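Kojibiose phosphorylase (Gut metagenome, PDB 6W0P) is a member of glycoside hydrolase family 65, a multidomain carbohydrate-active enzyme with a beta-sandwich N-terminal domain and a helical central catalytic domain. Local coordinates at residues 143-154 and 282-293. Numbering follows the deposited sequence.
Sequences RLLDMSDCENAY and FADLVKKNQKFF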
# COMPACT_ATOMS: atom_id res chain seq x y z
N ARG A 143 33.99 28.26 -9.25
CA ARG A 143 32.74 28.78 -8.65
C ARG A 143 32.70 28.69 -7.12
O ARG A 143 33.43 27.87 -6.48
CB ARG A 143 31.51 28.17 -9.33
CG ARG A 143 31.48 26.65 -9.44
CD ARG A 143 30.47 26.24 -10.50
NE ARG A 143 29.74 25.05 -10.09
CZ ARG A 143 29.06 24.22 -10.89
NH1 ARG A 143 29.02 24.44 -12.19
NH2 ARG A 143 28.44 23.17 -10.38
N LEU A 144 31.85 29.56 -6.59
CA LEU A 144 31.60 29.86 -5.17
C LEU A 144 30.10 30.07 -4.97
O LEU A 144 29.47 30.72 -5.83
CB LEU A 144 32.31 31.16 -4.79
CG LEU A 144 33.83 31.20 -4.76
CD1 LEU A 144 34.29 32.65 -4.62
CD2 LEU A 144 34.40 30.39 -3.61
N LEU A 145 29.56 29.61 -3.86
CA LEU A 145 28.33 30.16 -3.27
C LEU A 145 28.76 31.01 -2.07
O LEU A 145 29.58 30.54 -1.27
CB LEU A 145 27.38 29.01 -2.89
CG LEU A 145 27.03 28.04 -4.01
CD1 LEU A 145 26.01 27.01 -3.54
CD2 LEU A 145 26.48 28.76 -5.23
N ASP A 146 28.30 32.26 -2.00
CA ASP A 146 28.64 33.21 -0.91
C ASP A 146 28.06 32.67 0.39
O ASP A 146 26.84 32.48 0.43
CB ASP A 146 28.12 34.61 -1.22
CG ASP A 146 28.75 35.72 -0.39
OD1 ASP A 146 28.90 35.55 0.84
OD2 ASP A 146 29.05 36.78 -1.00
N MET A 147 28.87 32.41 1.40
CA MET A 147 28.39 31.73 2.65
C MET A 147 27.73 32.73 3.60
O MET A 147 26.96 32.25 4.43
CB MET A 147 29.52 31.02 3.39
CG MET A 147 30.16 29.95 2.55
SD MET A 147 29.03 28.67 1.98
CE MET A 147 28.68 27.85 3.53
N SER A 148 27.99 34.04 3.47
CA SER A 148 27.39 35.12 4.31
C SER A 148 26.18 35.76 3.61
O SER A 148 25.08 35.72 4.18
CB SER A 148 28.42 36.16 4.68
OG SER A 148 29.72 35.57 4.75
N ASP A 149 26.37 36.35 2.43
CA ASP A 149 25.28 36.96 1.61
C ASP A 149 24.78 35.89 0.64
O ASP A 149 25.23 35.91 -0.52
CB ASP A 149 25.75 38.23 0.90
CG ASP A 149 26.22 39.31 1.85
OD1 ASP A 149 25.37 39.81 2.60
OD2 ASP A 149 27.45 39.61 1.87
N CYS A 150 23.92 34.99 1.11
CA CYS A 150 23.73 33.63 0.53
C CYS A 150 22.90 33.67 -0.76
O CYS A 150 22.86 32.65 -1.47
CB CYS A 150 23.12 32.68 1.55
SG CYS A 150 24.09 32.61 3.08
N GLU A 151 22.31 34.84 -1.06
CA GLU A 151 21.58 35.13 -2.32
C GLU A 151 22.55 35.13 -3.50
O GLU A 151 22.07 34.96 -4.64
CB GLU A 151 20.87 36.47 -2.23
CG GLU A 151 19.96 36.59 -1.01
CD GLU A 151 20.60 37.23 0.22
OE1 GLU A 151 21.87 37.41 0.26
OE2 GLU A 151 19.83 37.53 1.15
N ASN A 152 23.86 35.33 -3.26
CA ASN A 152 24.87 35.47 -4.34
C ASN A 152 25.62 34.16 -4.61
O ASN A 152 25.94 33.43 -3.66
CB ASN A 152 25.91 36.52 -4.02
CG ASN A 152 25.30 37.86 -3.68
OD1 ASN A 152 24.17 38.12 -4.08
ND2 ASN A 152 26.04 38.68 -2.95
N ALA A 153 25.98 33.99 -5.89
CA ALA A 153 26.86 32.94 -6.45
C ALA A 153 27.82 33.60 -7.44
O ALA A 153 27.43 34.57 -8.10
CB ALA A 153 26.05 31.87 -7.15
N TYR A 154 29.03 33.07 -7.56
CA TYR A 154 30.08 33.65 -8.43
C TYR A 154 30.68 32.54 -9.29
O TYR A 154 30.85 31.38 -8.83
CB TYR A 154 31.14 34.31 -7.56
CG TYR A 154 30.55 35.18 -6.48
CD1 TYR A 154 29.77 36.27 -6.80
CD2 TYR A 154 30.76 34.90 -5.14
CE1 TYR A 154 29.21 37.07 -5.82
CE2 TYR A 154 30.21 35.69 -4.14
CZ TYR A 154 29.46 36.79 -4.48
OH TYR A 154 28.89 37.55 -3.50
N PHE A 282 36.50 38.06 -8.05
CA PHE A 282 36.34 36.62 -7.70
C PHE A 282 37.35 36.30 -6.61
O PHE A 282 36.94 35.75 -5.59
CB PHE A 282 36.48 35.72 -8.94
CG PHE A 282 36.14 34.28 -8.67
CD1 PHE A 282 34.83 33.82 -8.80
CD2 PHE A 282 37.13 33.37 -8.31
CE1 PHE A 282 34.53 32.48 -8.56
CE2 PHE A 282 36.82 32.04 -8.06
CZ PHE A 282 35.51 31.60 -8.18
N ALA A 283 38.61 36.70 -6.78
CA ALA A 283 39.72 36.33 -5.86
C ALA A 283 39.38 36.83 -4.46
O ALA A 283 39.65 36.09 -3.50
CB ALA A 283 41.06 36.83 -6.36
N ASP A 284 38.78 38.03 -4.34
CA ASP A 284 38.41 38.66 -3.05
C ASP A 284 37.20 37.95 -2.45
O ASP A 284 37.09 37.91 -1.20
CB ASP A 284 38.15 40.16 -3.21
CG ASP A 284 39.42 41.01 -3.12
OD1 ASP A 284 40.52 40.43 -2.88
OD2 ASP A 284 39.29 42.24 -3.26
N LEU A 285 36.33 37.37 -3.28
CA LEU A 285 35.15 36.61 -2.81
C LEU A 285 35.57 35.22 -2.31
O LEU A 285 34.91 34.69 -1.42
CB LEU A 285 34.12 36.57 -3.94
CG LEU A 285 33.54 37.95 -4.23
CD1 LEU A 285 32.78 37.99 -5.53
CD2 LEU A 285 32.68 38.41 -3.07
N VAL A 286 36.65 34.65 -2.85
CA VAL A 286 37.26 33.41 -2.29
C VAL A 286 37.75 33.73 -0.86
O VAL A 286 37.45 32.94 0.03
CB VAL A 286 38.40 32.85 -3.17
CG1 VAL A 286 38.99 31.59 -2.56
CG2 VAL A 286 37.94 32.58 -4.60
N LYS A 287 38.45 34.85 -0.67
CA LYS A 287 38.96 35.28 0.66
C LYS A 287 37.78 35.48 1.61
O LYS A 287 37.89 35.04 2.75
CB LYS A 287 39.80 36.55 0.56
CG LYS A 287 41.16 36.36 -0.09
CD LYS A 287 41.94 37.64 -0.19
CE LYS A 287 43.25 37.49 -0.92
NZ LYS A 287 44.19 38.58 -0.57
N LYS A 288 36.69 36.08 1.14
CA LYS A 288 35.46 36.31 1.94
C LYS A 288 34.90 34.96 2.41
O LYS A 288 34.62 34.82 3.63
CB LYS A 288 34.44 37.10 1.14
CG LYS A 288 33.17 37.47 1.90
CD LYS A 288 32.19 38.14 0.99
CE LYS A 288 30.97 38.65 1.70
NZ LYS A 288 29.80 38.72 0.78
N ASN A 289 34.82 33.98 1.51
CA ASN A 289 34.29 32.64 1.88
C ASN A 289 35.26 31.99 2.87
O ASN A 289 34.79 31.33 3.80
CB ASN A 289 34.04 31.75 0.67
CG ASN A 289 32.58 31.56 0.38
OD1 ASN A 289 31.77 32.42 0.72
ND2 ASN A 289 32.24 30.45 -0.24
N GLN A 290 36.55 32.19 2.69
CA GLN A 290 37.56 31.56 3.57
C GLN A 290 37.41 32.13 4.98
O GLN A 290 37.55 31.35 5.92
CB GLN A 290 38.97 31.75 3.01
CG GLN A 290 40.07 31.11 3.85
CD GLN A 290 41.09 30.42 2.98
OE1 GLN A 290 40.99 30.44 1.74
NE2 GLN A 290 42.07 29.82 3.62
N LYS A 291 37.12 33.42 5.12
CA LYS A 291 36.90 34.10 6.43
C LYS A 291 35.73 33.41 7.14
O LYS A 291 35.85 33.15 8.34
CB LYS A 291 36.65 35.60 6.23
CG LYS A 291 37.14 36.50 7.35
CD LYS A 291 36.38 37.81 7.40
CE LYS A 291 35.02 37.69 8.06
NZ LYS A 291 35.05 38.15 9.47
N PHE A 292 34.65 33.09 6.42
CA PHE A 292 33.48 32.34 6.96
C PHE A 292 33.90 30.93 7.40
O PHE A 292 33.54 30.54 8.51
CB PHE A 292 32.37 32.26 5.93
CG PHE A 292 31.21 31.38 6.33
CD1 PHE A 292 31.28 30.00 6.19
CD2 PHE A 292 30.05 31.95 6.81
CE1 PHE A 292 30.20 29.21 6.52
CE2 PHE A 292 28.96 31.15 7.14
CZ PHE A 292 29.04 29.78 6.99
N PHE A 293 34.63 30.17 6.57
CA PHE A 293 35.02 28.78 6.93
C PHE A 293 36.05 28.77 8.07
O PHE A 293 36.00 27.81 8.88
CB PHE A 293 35.51 28.01 5.70
CG PHE A 293 34.39 27.52 4.82
CD1 PHE A 293 33.62 26.44 5.22
CD2 PHE A 293 34.12 28.14 3.61
CE1 PHE A 293 32.60 25.97 4.42
CE2 PHE A 293 33.08 27.68 2.82
CZ PHE A 293 32.32 26.61 3.23
O HOH W 1 31.12 34.75 2.27
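Lys288 forms a salt-bridge network with two aspartates of the 143-154 hairpin. Its chain leaves the helix with CG anti to the backbone N (chi1 -177°) and stays extended, which carries Lys288 NZ to Asp146 OD2 and Asp149 OD2, each 2.7 Å away. NZ takes the syn lone pair of Asp146 OD2. Tyr154 OH donates to the anti lone pair of Asp146 OD2 at 2.6 Å. Asp146 OD1 accepts from Ser148 N, an Asx turn, and from Asp149 N, three residues on, completing an Asx motif that fixes the carboxylate within the loop.

The amide of Asn289 bonds the hairpin backbone twice. Asn289 ND2 donates to Leu145 O (2.9 Å, N-H...O angle 158°), and Asn289 OD1 accepts from Met147 N (3.0 Å). A water links Asn289 OD1, Asp146 OD1 and Ser148 OG.

Three CH-pi contacts make up much of the apolar packing. Leu285 CD1 sits over the centre of the Tyr154 ring, 3.4 Å from its centroid. Met147 CB lies over the Phe292 face, and its bent chain brings CE to Phe292 CE1 and Phe293 CZ. Leu144 CD1 covers a Phe282 face toward the rim and also meets Val286 CG2 at 3.7 Å.

Helix 282-300 thus packs against antiparallel strands 135-145 and 152-161 and their connecting loop, in the large sheet of the family 65 N-terminal domain. Phe282 also reaches strands 123-132 and 245-256 of this sheet, while Phe292 and Phe293 touch Ile322 of helix 308-324.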